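Local coordinates for periplasmic binding protein (Veillonella parvula, PDB 4LJS), which probably binds a small ligand, perhaps a metal-carrying compound, in the periplasm and delivers it to an ABC-type importer, at residues Ala145-Met151 against Lys213-Ile219. Sequence-based numbering, arbitrary orientation.
Sequences AQSALTM and KTLAGNI
Lys213 lies along the loop Gln146-Ala148 where the two lobes of a periplasmic binding protein meet: the loop leads from strand 135-138 of the parallel sheet into helix 151-164, and helix 215-222 follows strand 206-209 of the mixed sheet built round 196-203. From its base outward, Lys213 CB packs on Ala148 CA at 4.0 Å, CE reaches Gln146 O at 3.5 Å, and NZ donates to that same oxygen from well above its carbonyl plane. A bend at chi3 (74°) in the otherwise extended chain carries the amine there. Its own carbonyl accepts a nearly straight bond from Leu149 N (170° at H).

Further along, Thr150 and Thr214 each cap a helix, with OG1 accepting from Met153 N and Gly217 N respectively; Thr214 OG1 also bonds Gly211 O. Asn218, its CG anti to the backbone N (chi1 -174°), turns OD1 to the backbone amide that follows Thr150. Selenomethionine Met151 crosses Leu215 and Ile219 at about right angles, against helix 299-310. Its CG sits 3.8 Å from Leu215 CD1 and 3.3 Å from Asn218 OD1, the oxygen that accepts from Met151 N at 2.9 Å.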
ATOM      1  N   ALA A 145      -0.479  -5.561  13.447  1.00 78.50           N
ATOM      2  CA  ALA A 145      -1.817  -4.986  13.567  1.00 83.15           C
ATOM      3  C   ALA A 145      -2.103  -4.380  14.942  1.00 88.55           C
ATOM      4  O   ALA A 145      -3.065  -3.624  15.096  1.00 92.10           O
ATOM      5  CB  ALA A 145      -2.877  -6.029  13.218  1.00 81.10           C
ATOM      6  N   GLN A 146      -1.270  -4.702  15.931  1.00 87.34           N
ATOM      7  CA  GLN A 146      -1.484  -4.223  17.298  1.00 85.70           C
ATOM      8  C   GLN A 146      -1.474  -2.694  17.394  1.00 78.64           C
ATOM      9  O   GLN A 146      -2.099  -2.120  18.279  1.00 81.01           O
ATOM     10  CB  GLN A 146      -0.466  -4.833  18.272  1.00 86.03           C
ATOM     11  CG  GLN A 146       0.977  -4.408  18.041  1.00 85.24           C
ATOM     12  CD  GLN A 146       1.688  -5.248  16.990  1.00 89.40           C
ATOM     13  OE1 GLN A 146       1.053  -5.867  16.137  1.00 88.83           O
ATOM     14  NE2 GLN A 146       3.015  -5.276  17.056  1.00 88.20           N
ATOM     15  N   SER A 147      -0.765  -2.042  16.478  1.00 72.68           N
ATOM     16  CA  SER A 147      -0.775  -0.586  16.403  1.00 70.90           C
ATOM     17  C   SER A 147      -1.700  -0.130  15.277  1.00 59.07           C
ATOM     18  O   SER A 147      -1.873  -0.837  14.286  1.00 61.31           O
ATOM     19  CB  SER A 147       0.640  -0.044  16.176  1.00 76.17           C
ATOM     20  OG  SER A 147       1.204  -0.557  14.978  1.00 82.20           O
ATOM     21  N   ALA A 148      -2.301   1.044  15.439  1.00 51.27           N
ATOM     22  CA  ALA A 148      -3.152   1.613  14.402  1.00 50.59           C
ATOM     23  C   ALA A 148      -2.314   1.980  13.178  1.00 51.57           C
ATOM     24  O   ALA A 148      -1.315   2.688  13.283  1.00 53.42           O
ATOM     25  CB  ALA A 148      -3.895   2.825  14.930  1.00 39.34           C
ATOM     26  N   LEU A 149      -2.716   1.473  12.018  1.00 47.49           N
ATOM     27  CA  LEU A 149      -2.024   1.768  10.770  1.00 39.51           C
ATOM     28  C   LEU A 149      -2.620   3.031  10.149  1.00 41.83           C
ATOM     29  O   LEU A 149      -3.844   3.191  10.089  1.00 39.30           O
ATOM     30  CB  LEU A 149      -2.120   0.563   9.841  1.00 39.48           C
ATOM     31  CG  LEU A 149      -1.544  -0.692  10.512  1.00 48.17           C
ATOM     32  CD1 LEU A 149      -1.726  -1.934   9.657  1.00 50.85           C
ATOM     33  CD2 LEU A 149      -0.066  -0.492  10.871  1.00 36.00           C
ATOM     34  N   THR A 150      -1.756   3.950   9.727  1.00 39.23           N
ATOM     35  CA  THR A 150      -2.215   5.278   9.321  1.00 40.68           C
ATOM     36  C   THR A 150      -1.699   5.721   7.953  1.00 40.55           C
ATOM     37  O   THR A 150      -0.731   5.155   7.425  1.00 31.91           O
ATOM     38  CB  THR A 150      -1.793   6.358  10.348  1.00 41.96           C
ATOM     39  OG1 THR A 150      -0.364   6.439  10.390  1.00 40.81           O
ATOM     40  CG2 THR A 150      -2.344   6.039  11.757  1.00 37.78           C
HETATM   41  N   MSE A 151      -2.346   6.748   7.398  1.00 32.21           N
HETATM   42  CA  MSE A 151      -1.878   7.374   6.170  1.00 35.29           C
HETATM   43  C   MSE A 151      -0.504   8.001   6.393  1.00 34.53           C
HETATM   44  O   MSE A 151       0.358   7.961   5.513  1.00 38.20           O
HETATM   45  CB  MSE A 151      -2.878   8.431   5.684  1.00 34.69           C
HETATM   46  CG  MSE A 151      -4.241   7.864   5.322  1.00 34.80           C
HETATM   47 SE   MSE A 151      -5.434   9.173   4.518  0.53 36.04          SE
HETATM   48  CE  MSE A 151      -4.510   9.375   2.824  1.00 49.81           C
ATOM     49  N   LYS A 213      -8.458   0.867  13.407  1.00 43.67           N
ATOM     50  CA  LYS A 213      -7.022   0.650  13.513  1.00 43.41           C
ATOM     51  C   LYS A 213      -6.370   0.189  12.205  1.00 42.97           C
ATOM     52  O   LYS A 213      -5.165  -0.057  12.170  1.00 40.15           O
ATOM     53  CB  LYS A 213      -6.699  -0.316  14.654  1.00 50.12           C
ATOM     54  CG  LYS A 213      -7.085   0.222  16.026  1.00 51.25           C
ATOM     55  CD  LYS A 213      -6.709  -0.732  17.142  1.00 60.51           C
ATOM     56  CE  LYS A 213      -5.208  -0.739  17.402  1.00 62.18           C
ATOM     57  NZ  LYS A 213      -4.868  -1.612  18.563  1.00 63.75           N
ATOM     58  N   THR A 214      -7.156   0.078  11.137  1.00 36.00           N
ATOM     59  CA  THR A 214      -6.602  -0.298   9.834  1.00 43.36           C
ATOM     60  C   THR A 214      -6.443   0.936   8.948  1.00 41.52           C
ATOM     61  O   THR A 214      -7.101   1.955   9.163  1.00 35.78           O
ATOM     62  CB  THR A 214      -7.488  -1.311   9.090  1.00 40.13           C
ATOM     63  OG1 THR A 214      -8.679  -0.654   8.627  1.00 36.13           O
ATOM     64  CG2 THR A 214      -7.850  -2.485   9.995  1.00 40.08           C
ATOM     65  N   LEU A 215      -5.571   0.841   7.950  1.00 32.64           N
ATOM     66  CA  LEU A 215      -5.353   1.960   7.047  1.00 32.31           C
ATOM     67  C   LEU A 215      -6.629   2.324   6.279  1.00 35.99           C
ATOM     68  O   LEU A 215      -6.937   3.506   6.110  1.00 34.55           O
ATOM     69  CB  LEU A 215      -4.201   1.679   6.082  1.00 32.17           C
ATOM     70  CG  LEU A 215      -4.035   2.749   4.993  1.00 34.67           C
ATOM     71  CD1 LEU A 215      -3.707   4.121   5.600  1.00 31.93           C
ATOM     72  CD2 LEU A 215      -2.973   2.329   4.013  1.00 31.23           C
ATOM     73  N   ALA A 216      -7.372   1.314   5.822  1.00 30.45           N
ATOM     74  CA  ALA A 216      -8.646   1.573   5.159  1.00 34.96           C
ATOM     75  C   ALA A 216      -9.560   2.377   6.070  1.00 32.10           C
ATOM     76  O   ALA A 216     -10.211   3.320   5.627  1.00 36.88           O
ATOM     77  CB  ALA A 216      -9.322   0.277   4.730  1.00 23.23           C
ATOM     78  N   GLY A 217      -9.596   2.003   7.347  1.00 37.67           N
ATOM     79  CA  GLY A 217     -10.372   2.736   8.333  1.00 33.21           C
ATOM     80  C   GLY A 217      -9.873   4.167   8.453  1.00 39.88           C
ATOM     81  O   GLY A 217     -10.663   5.111   8.472  1.00 39.25           O
ATOM     82  N   ASN A 218      -8.554   4.329   8.513  1.00 33.34           N
ATOM     83  CA  ASN A 218      -7.957   5.653   8.664  1.00 36.08           C
ATOM     84  C   ASN A 218      -8.204   6.524   7.440  1.00 36.01           C
ATOM     85  O   ASN A 218      -8.311   7.747   7.543  1.00 32.34           O
ATOM     86  CB  ASN A 218      -6.458   5.547   8.963  1.00 31.28           C
ATOM     87  CG  ASN A 218      -5.816   6.898   9.264  1.00 35.35           C
ATOM     88  OD1 ASN A 218      -4.991   7.395   8.495  1.00 39.11           O
ATOM     89  ND2 ASN A 218      -6.193   7.494  10.389  1.00 37.41           N
ATOM     90  N   ILE A 219      -8.296   5.898   6.274  1.00 30.99           N
ATOM     91  CA  ILE A 219      -8.591   6.652   5.063  1.00 30.32           C
ATOM     92  C   ILE A 219     -10.023   7.180   5.136  1.00 37.05           C
ATOM     93  O   ILE A 219     -10.272   8.353   4.849  1.00 39.45           O
ATOM     94  CB  ILE A 219      -8.365   5.820   3.801  1.00 31.32           C
ATOM     95  CG1 ILE A 219      -6.870   5.512   3.648  1.00 29.40           C
ATOM     96  CG2 ILE A 219      -8.904   6.550   2.566  1.00 29.45           C
ATOM     97  CD1 ILE A 219      -6.577   4.328   2.699  1.00 29.78           C
TER
HETATM   98  O   HOH W   1      -4.578  -2.453  12.351  1.00 43.61           O